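Local coordinates for cytolethal distending toxin protein C (Haemophilus ducreyi, PDB 1SR4), which forms a subunit of the tripartite cytolethal distending toxin, with a ricin-like fold, and probably binds carbohydrate at the target cell, at residues K54-L59 and D109-F114; G63-F68 and V94-P99. All blocks are in the same frame, centred on the assembly; numbering follows the deposited sequence.

In the fold
Two contacts in one beta-trefoil domain illustrate how chemistry follows place in a fold. Contact 2, Gly63-Phe68 with Val94-Pro99, is a buried pairing of antiparallel strands near the centre of the domain, held by backbone hydrogen bonds and apolar side chains. Contact 1, Lys54-Leu59 with Asp109-Phe114, is partly buried and brings together two loops flanking the same sheet, with no direct hydrogen bond between them, held by apolar packing and by waters between the loops. Along the chain, contact 2 is nested within the loop that contact 1 closes. Their centres lie 10 Å apart, and a probable hydrogen bond from Ala110 N to Val94 O, 3.0 Å long, joins them.

Contact 1 (K54-L59 and D109-F114); sequences KEYEKL and DALLGF
Ala110 lays its methyl group over one face of the Tyr56 ring, the most specific touch between segments Lys54-Leu59 and Asp109-Phe114, which no direct hydrogen bond joins. Ala110 CB stands 4.0 Å from the centroid of the Tyr56 ring and 28° off its normal, a CH-pi contact whose shortest approach, 3.6 Å, is to Tyr56 CG. Beyond it, Tyr56 CE1 brushes Leu111 CD1. Tyr56 sits within a type I turn from Lys54 to Glu57, and its hydroxyl hydrogen-bonds to Asp91 and Thr90, which fixes the far end of the side chain. Leu59 approaches backbone rather than side chains: with CG anti to the carbonyl carbon (chi1 -56°), its CD1 lies 3.6 Å from Leu111 O and close to the carbonyl of Leu112. Water supplies the polar link. One molecule donates to both Leu59 O, at 3.0 Å, and Asp109 O, at 2.9 Å; another donates to Leu111 O and accepts a weak bond from Lys58 NZ. Segment Asp109-Phe114 is shaped by Asp109, at the end of strand 105-109, whose carboxylate takes two backbone N-H groups: OD1 is met by Phe114 N at 2.7 Å, nearly along its C-O axis, while OD2 receives Leu112 N from above the carboxylate plane. This last bond makes an Asx motif, shaping a loop set against the one between strands 46-50 and 64-69 of the beta-trefoil domain.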
ATOM      1  N   LYS C  54     -11.174   7.423  23.868  1.00 21.81           N
ATOM      2  CA  LYS C  54     -11.115   6.066  24.403  1.00 22.86           C
ATOM      3  C   LYS C  54     -12.424   5.509  24.958  1.00 22.88           C
ATOM      4  O   LYS C  54     -12.421   4.480  25.629  1.00 22.35           O
ATOM      5  CB  LYS C  54     -10.036   5.997  25.491  1.00 24.85           C
ATOM      6  CG  LYS C  54      -8.636   6.363  25.001  1.00 26.58           C
ATOM      7  CD  LYS C  54      -8.166   5.396  23.918  1.00 28.98           C
ATOM      8  CE  LYS C  54      -6.966   5.941  23.165  1.00 31.71           C
ATOM      9  NZ  LYS C  54      -5.908   6.420  24.096  1.00 34.79           N
ATOM     10  N   GLU C  55     -13.547   6.147  24.661  1.00 22.46           N
ATOM     11  CA  GLU C  55     -14.807   5.671  25.209  1.00 23.06           C
ATOM     12  C   GLU C  55     -15.443   4.471  24.525  1.00 22.22           C
ATOM     13  O   GLU C  55     -16.440   3.947  25.018  1.00 22.00           O
ATOM     14  CB  GLU C  55     -15.830   6.807  25.250  1.00 25.53           C
ATOM     15  CG  GLU C  55     -16.222   7.330  23.888  1.00 28.82           C
ATOM     16  CD  GLU C  55     -15.304   8.433  23.401  1.00 29.83           C
ATOM     17  OE1 GLU C  55     -14.073   8.273  23.485  1.00 26.73           O
ATOM     18  OE2 GLU C  55     -15.822   9.464  22.929  1.00 33.91           O
ATOM     19  N   TYR C  56     -14.875   4.018  23.410  1.00 20.57           N
ATOM     20  CA  TYR C  56     -15.454   2.891  22.678  1.00 18.54           C
ATOM     21  C   TYR C  56     -14.525   1.681  22.618  1.00 18.97           C
ATOM     22  O   TYR C  56     -14.607   0.874  21.684  1.00 18.57           O
ATOM     23  CB  TYR C  56     -15.808   3.322  21.240  1.00 16.70           C
ATOM     24  CG  TYR C  56     -16.663   4.573  21.146  1.00 17.54           C
ATOM     25  CD1 TYR C  56     -17.970   4.587  21.619  1.00 18.27           C
ATOM     26  CD2 TYR C  56     -16.149   5.750  20.611  1.00 18.10           C
ATOM     27  CE1 TYR C  56     -18.754   5.749  21.571  1.00 19.43           C
ATOM     28  CE2 TYR C  56     -16.922   6.923  20.556  1.00 18.35           C
ATOM     29  CZ  TYR C  56     -18.220   6.917  21.041  1.00 19.50           C
ATOM     30  OH  TYR C  56     -18.967   8.080  21.034  1.00 18.97           O
ATOM     31  N   GLU C  57     -13.653   1.526  23.602  1.00 17.33           N
ATOM     32  CA  GLU C  57     -12.734   0.399  23.548  1.00 18.84           C
ATOM     33  C   GLU C  57     -13.348  -0.977  23.787  1.00 18.57           C
ATOM     34  O   GLU C  57     -12.841  -1.967  23.269  1.00 17.83           O
ATOM     35  CB  GLU C  57     -11.569   0.600  24.518  1.00 18.97           C
ATOM     36  CG  GLU C  57     -10.677   1.760  24.126  1.00 22.94           C
ATOM     37  CD  GLU C  57     -10.094   1.601  22.722  1.00 22.57           C
ATOM     38  OE1 GLU C  57      -9.289   0.670  22.533  1.00 22.53           O
ATOM     39  OE2 GLU C  57     -10.443   2.403  21.815  1.00 21.98           O
ATOM     40  N   LYS C  58     -14.446  -1.050  24.531  1.00 18.12           N
ATOM     41  CA  LYS C  58     -15.019  -2.358  24.819  1.00 19.48           C
ATOM     42  C   LYS C  58     -15.454  -3.162  23.596  1.00 18.60           C
ATOM     43  O   LYS C  58     -15.266  -4.372  23.562  1.00 18.24           O
ATOM     44  CB  LYS C  58     -16.177  -2.234  25.817  1.00 23.98           C
ATOM     45  CG  LYS C  58     -17.543  -1.913  25.231  1.00 29.07           C
ATOM     46  CD  LYS C  58     -18.646  -2.392  26.185  1.00 33.31           C
ATOM     47  CE  LYS C  58     -20.047  -2.225  25.594  1.00 34.86           C
ATOM     48  NZ  LYS C  58     -20.418  -0.795  25.381  1.00 35.38           N
ATOM     49  N   LEU C  59     -16.008  -2.500  22.585  1.00 15.80           N
ATOM     50  CA  LEU C  59     -16.447  -3.202  21.382  1.00 17.00           C
ATOM     51  C   LEU C  59     -15.563  -2.952  20.159  1.00 16.32           C
ATOM     52  O   LEU C  59     -15.961  -3.259  19.034  1.00 15.67           O
ATOM     53  CB  LEU C  59     -17.894  -2.805  21.059  1.00 16.66           C
ATOM     54  CG  LEU C  59     -18.887  -3.054  22.207  1.00 17.50           C
ATOM     55  CD1 LEU C  59     -20.280  -2.570  21.821  1.00 16.23           C
ATOM     56  CD2 LEU C  59     -18.912  -4.543  22.541  1.00 17.17           C
ATOM     57  N   ASP C 109     -20.018   0.310  13.714  1.00 11.18           N
ATOM     58  CA  ASP C 109     -20.178   1.586  14.397  1.00 13.27           C
ATOM     59  C   ASP C 109     -19.486   1.343  15.748  1.00 13.77           C
ATOM     60  O   ASP C 109     -19.475   0.214  16.264  1.00 13.02           O
ATOM     61  CB  ASP C 109     -21.663   1.962  14.571  1.00 15.66           C
ATOM     62  CG  ASP C 109     -22.411   1.025  15.504  1.00 19.79           C
ATOM     63  OD1 ASP C 109     -22.466  -0.196  15.222  1.00 21.26           O
ATOM     64  OD2 ASP C 109     -22.947   1.518  16.524  1.00 22.77           O
ATOM     65  N   ALA C 110     -18.873   2.383  16.299  1.00 14.10           N
ATOM     66  CA  ALA C 110     -18.157   2.251  17.554  1.00 12.50           C
ATOM     67  C   ALA C 110     -19.064   2.048  18.750  1.00 12.20           C
ATOM     68  O   ALA C 110     -18.710   1.331  19.678  1.00 12.69           O
ATOM     69  CB  ALA C 110     -17.267   3.477  17.784  1.00 12.05           C
ATOM     70  N   LEU C 111     -20.230   2.677  18.730  1.00 13.46           N
ATOM     71  CA  LEU C 111     -21.149   2.586  19.857  1.00 14.71           C
ATOM     72  C   LEU C 111     -21.807   1.224  20.084  1.00 15.62           C
ATOM     73  O   LEU C 111     -21.767   0.700  21.197  1.00 14.57           O
ATOM     74  CB  LEU C 111     -22.256   3.637  19.733  1.00 16.53           C
ATOM     75  CG  LEU C 111     -23.247   3.632  20.909  1.00 18.49           C
ATOM     76  CD1 LEU C 111     -22.570   4.237  22.142  1.00 18.28           C
ATOM     77  CD2 LEU C 111     -24.475   4.430  20.566  1.00 18.24           C
ATOM     78  N   LEU C 112     -22.388   0.648  19.033  1.00 15.59           N
ATOM     79  CA  LEU C 112     -23.112  -0.616  19.153  1.00 16.37           C
ATOM     80  C   LEU C 112     -22.385  -1.866  18.696  1.00 16.04           C
ATOM     81  O   LEU C 112     -22.787  -2.986  19.050  1.00 13.25           O
ATOM     82  CB  LEU C 112     -24.429  -0.521  18.374  1.00 17.81           C
ATOM     83  CG  LEU C 112     -25.385   0.611  18.764  1.00 19.10           C
ATOM     84  CD1 LEU C 112     -26.493   0.731  17.718  1.00 19.43           C
ATOM     85  CD2 LEU C 112     -25.970   0.342  20.136  1.00 18.34           C
ATOM     86  N   GLY C 113     -21.332  -1.690  17.900  1.00 14.58           N
ATOM     87  CA  GLY C 113     -20.617  -2.847  17.406  1.00 12.23           C
ATOM     88  C   GLY C 113     -21.400  -3.547  16.303  1.00 12.83           C
ATOM     89  O   GLY C 113     -21.195  -4.733  16.059  1.00 12.48           O
ATOM     90  N   PHE C 114     -22.311  -2.824  15.651  1.00 12.86           N
ATOM     91  CA  PHE C 114     -23.100  -3.376  14.543  1.00 12.70           C
ATOM     92  C   PHE C 114     -22.272  -3.185  13.262  1.00 13.29           C
ATOM     93  O   PHE C 114     -21.344  -2.377  13.245  1.00 14.57           O
ATOM     94  CB  PHE C 114     -24.421  -2.621  14.367  1.00 13.66           C
ATOM     95  CG  PHE C 114     -25.488  -2.963  15.380  1.00 17.26           C
ATOM     96  CD1 PHE C 114     -25.210  -3.734  16.497  1.00 18.89           C
ATOM     97  CD2 PHE C 114     -26.779  -2.471  15.218  1.00 19.40           C
ATOM     98  CE1 PHE C 114     -26.197  -4.003  17.443  1.00 19.69           C
ATOM     99  CE2 PHE C 114     -27.774  -2.734  16.158  1.00 20.06           C
ATOM    100  CZ  PHE C 114     -27.478  -3.503  17.272  1.00 19.86           C
TER
HETATM  101  O   HOH W   1     -19.705   1.096  22.700  1.00 39.88           O
HETATM  102  O   HOH W   2     -17.242  -1.414  17.059  1.00 13.62           O

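Contact 2 (G63-F68 and V94-P99); sequences GTLVQF and VFNLIP
Val66, Phe68, Phe95 and Leu97 form the apolar centre where the two strands meet. Val66 CG2 lies 4.0 Å from Leu97 CG, the side chains crossing at about a right angle. Leu97 CD2 reaches the edge of the Phe68 ring, near its plane, while the same ring's CE2 rests against Phe95 CB. With CG anti to the carbonyl carbon (chi1 -59°), the Phe68 ring lies beside Leu97 and Phe95. On the other face, Leu65 CD2 packs 3.8 Å from Asn96 CB, and Leu65 CB touches Val94 CG1. Between the faces runs the antiparallel backbone: Thr64 with Leu97 and Val66 with Phe95 are hydrogen-bonded pairs around the non-hydrogen-bonded pair Leu65 and Asn96. The four bonds are fairly straight, from Thr64 N to Leu97 O at 3.0 Å to Phe95 N to Val66 O at 2.7 Å. At the Gly63 end the packing is close: Asn96 OD1 comes to 3.2 Å from Gly63 CA, and Asn96 ND2 bonds to the backbone oxygen of Arg60. At the polar edge, a water joins Thr64 OG1, 2.7 Å away, to Leu97 O, to which it donates. Here Thr64 and Leu97 also pack on Glu20 and Ile25 of the CdtB subunit. Paired main-chain polar groups and apolar side chains are consistent with an interior strand pair whose Thr64-Leu97 end also meets the neighbouring subunit.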
ATOM      1  N   GLY C  63     -10.277  -3.357  15.807  1.00 11.56           N
ATOM      2  CA  GLY C  63     -10.279  -2.570  14.582  1.00 11.13           C
ATOM      3  C   GLY C  63      -9.715  -1.175  14.825  1.00 12.86           C
ATOM      4  O   GLY C  63      -9.167  -0.905  15.902  1.00 11.65           O
ATOM      5  N   THR C  64      -9.849  -0.296  13.833  1.00 10.39           N
ATOM      6  CA  THR C  64      -9.346   1.076  13.938  1.00 10.91           C
ATOM      7  C   THR C  64     -10.505   2.067  13.917  1.00 10.23           C
ATOM      8  O   THR C  64     -11.278   2.105  12.963  1.00  8.81           O
ATOM      9  CB  THR C  64      -8.412   1.412  12.756  1.00 10.45           C
ATOM     10  OG1 THR C  64      -7.305   0.503  12.756  1.00 10.91           O
ATOM     11  CG2 THR C  64      -7.917   2.863  12.852  1.00  7.94           C
ATOM     12  N   LEU C  65     -10.614   2.884  14.954  1.00 10.14           N
ATOM     13  CA  LEU C  65     -11.710   3.846  15.029  1.00  9.77           C
ATOM     14  C   LEU C  65     -11.443   5.047  14.134  1.00  8.88           C
ATOM     15  O   LEU C  65     -10.357   5.624  14.163  1.00  9.16           O
ATOM     16  CB  LEU C  65     -11.925   4.283  16.490  1.00 10.46           C
ATOM     17  CG  LEU C  65     -12.222   3.118  17.448  1.00 11.26           C
ATOM     18  CD1 LEU C  65     -12.577   3.675  18.822  1.00 12.16           C
ATOM     19  CD2 LEU C  65     -13.377   2.260  16.923  1.00 11.88           C
ATOM     20  N   VAL C  66     -12.435   5.405  13.321  1.00  9.18           N
ATOM     21  CA  VAL C  66     -12.306   6.530  12.404  1.00 10.21           C
ATOM     22  C   VAL C  66     -13.615   7.288  12.228  1.00  9.58           C
ATOM     23  O   VAL C  66     -14.656   6.928  12.778  1.00 10.78           O
ATOM     24  CB  VAL C  66     -11.879   6.074  10.966  1.00  9.51           C
ATOM     25  CG1 VAL C  66     -10.599   5.230  11.017  1.00 10.99           C
ATOM     26  CG2 VAL C  66     -13.023   5.287  10.305  1.00 11.55           C
ATOM     27  N   GLN C  67     -13.531   8.362  11.458  1.00 11.04           N
ATOM     28  CA  GLN C  67     -14.698   9.142  11.096  1.00 10.46           C
ATOM     29  C   GLN C  67     -14.476   9.430   9.618  1.00 10.47           C
ATOM     30  O   GLN C  67     -13.338   9.488   9.162  1.00  9.48           O
ATOM     31  CB  GLN C  67     -14.765  10.460  11.872  1.00 11.90           C
ATOM     32  CG  GLN C  67     -15.047  10.311  13.364  1.00 13.76           C
ATOM     33  CD  GLN C  67     -15.031  11.657  14.067  1.00 17.48           C
ATOM     34  OE1 GLN C  67     -14.034  12.370  14.013  1.00 16.22           O
ATOM     35  NE2 GLN C  67     -16.139  12.013  14.719  1.00 15.29           N
ATOM     36  N   PHE C  68     -15.560   9.585   8.871  1.00 10.15           N
ATOM     37  CA  PHE C  68     -15.470   9.915   7.459  1.00 10.18           C
ATOM     38  C   PHE C  68     -15.964  11.361   7.424  1.00 11.37           C
ATOM     39  O   PHE C  68     -17.148  11.628   7.632  1.00 11.64           O
ATOM     40  CB  PHE C  68     -16.372   8.988   6.645  1.00  9.33           C
ATOM     41  CG  PHE C  68     -16.025   7.528   6.803  1.00 11.74           C
ATOM     42  CD1 PHE C  68     -14.844   7.018   6.276  1.00 11.08           C
ATOM     43  CD2 PHE C  68     -16.846   6.679   7.544  1.00 11.88           C
ATOM     44  CE1 PHE C  68     -14.481   5.680   6.490  1.00 11.76           C
ATOM     45  CE2 PHE C  68     -16.487   5.345   7.760  1.00 11.88           C
ATOM     46  CZ  PHE C  68     -15.306   4.849   7.234  1.00 10.37           C
ATOM     47  N   VAL C  94     -18.478   7.950  14.771  1.00 12.23           N
ATOM     48  CA  VAL C  94     -17.264   7.155  14.883  1.00 12.75           C
ATOM     49  C   VAL C  94     -17.523   5.721  14.441  1.00 13.32           C
ATOM     50  O   VAL C  94     -18.403   5.030  14.972  1.00 12.86           O
ATOM     51  CB  VAL C  94     -16.704   7.171  16.309  1.00 12.30           C
ATOM     52  CG1 VAL C  94     -15.473   6.246  16.410  1.00 11.24           C
ATOM     53  CG2 VAL C  94     -16.305   8.614  16.686  1.00 11.51           C
ATOM     54  N   PHE C  95     -16.764   5.292  13.441  1.00 11.04           N
ATOM     55  CA  PHE C  95     -16.907   3.943  12.918  1.00 11.62           C
ATOM     56  C   PHE C  95     -15.629   3.158  13.146  1.00 10.09           C
ATOM     57  O   PHE C  95     -14.633   3.708  13.610  1.00 10.12           O
ATOM     58  CB  PHE C  95     -17.347   3.989  11.453  1.00  8.92           C
ATOM     59  CG  PHE C  95     -18.769   4.443  11.299  1.00 12.50           C
ATOM     60  CD1 PHE C  95     -19.826   3.533  11.424  1.00 11.61           C
ATOM     61  CD2 PHE C  95     -19.066   5.795  11.166  1.00 13.33           C
ATOM     62  CE1 PHE C  95     -21.153   3.964  11.428  1.00 14.07           C
ATOM     63  CE2 PHE C  95     -20.396   6.241  11.170  1.00 14.94           C
ATOM     64  CZ  PHE C  95     -21.443   5.315  11.304  1.00 13.70           C
ATOM     65  N   ASN C  96     -15.656   1.882  12.792  1.00 10.85           N
ATOM     66  CA  ASN C  96     -14.561   0.980  13.112  1.00  9.61           C
ATOM     67  C   ASN C  96     -14.124   0.098  11.935  1.00  9.18           C
ATOM     68  O   ASN C  96     -14.870  -0.778  11.515  1.00  8.39           O
ATOM     69  CB  ASN C  96     -15.087   0.150  14.294  1.00  9.67           C
ATOM     70  CG  ASN C  96     -14.094  -0.838  14.848  1.00 10.38           C
ATOM     71  OD1 ASN C  96     -12.905  -0.801  14.544  1.00 12.10           O
ATOM     72  ND2 ASN C  96     -14.588  -1.734  15.696  1.00 10.89           N
ATOM     73  N   LEU C  97     -12.909   0.320  11.431  1.00  8.16           N
ATOM     74  CA  LEU C  97     -12.386  -0.450  10.298  1.00  8.68           C
ATOM     75  C   LEU C  97     -11.812  -1.793  10.738  1.00  8.38           C
ATOM     76  O   LEU C  97     -10.912  -1.855  11.562  1.00  8.53           O
ATOM     77  CB  LEU C  97     -11.290   0.338   9.555  1.00  7.00           C
ATOM     78  CG  LEU C  97     -11.610   1.768   9.077  1.00  8.57           C
ATOM     79  CD1 LEU C  97     -10.451   2.327   8.230  1.00  7.68           C
ATOM     80  CD2 LEU C  97     -12.902   1.760   8.253  1.00  8.50           C
ATOM     81  N   ILE C  98     -12.340  -2.858  10.151  1.00  8.31           N
ATOM     82  CA  ILE C  98     -11.932  -4.238  10.429  1.00  8.68           C
ATOM     83  C   ILE C  98     -11.239  -4.761   9.156  1.00  9.02           C
ATOM     84  O   ILE C  98     -11.884  -4.912   8.124  1.00  9.63           O
ATOM     85  CB  ILE C  98     -13.180  -5.146  10.696  1.00  8.69           C
ATOM     86  CG1 ILE C  98     -13.969  -4.651  11.920  1.00 10.53           C
ATOM     87  CG2 ILE C  98     -12.754  -6.615  10.830  1.00  9.61           C
ATOM     88  CD1 ILE C  98     -13.150  -4.506  13.219  1.00  9.94           C
ATOM     89  N   PRO C  99      -9.930  -5.038   9.216  1.00  9.94           N
ATOM     90  CA  PRO C  99      -9.224  -5.543   8.033  1.00  9.06           C
ATOM     91  C   PRO C  99      -9.603  -6.996   7.735  1.00  9.44           C
ATOM     92  O   PRO C  99     -10.079  -7.718   8.615  1.00  9.64           O
ATOM     93  CB  PRO C  99      -7.742  -5.395   8.411  1.00  9.40           C
ATOM     94  CG  PRO C  99      -7.747  -5.649   9.893  1.00 11.44           C
ATOM     95  CD  PRO C  99      -9.025  -4.923  10.379  1.00  9.25           C
TER
HETATM   96  O   HOH W   3      -7.977  -1.695  11.334  1.00 12.61           O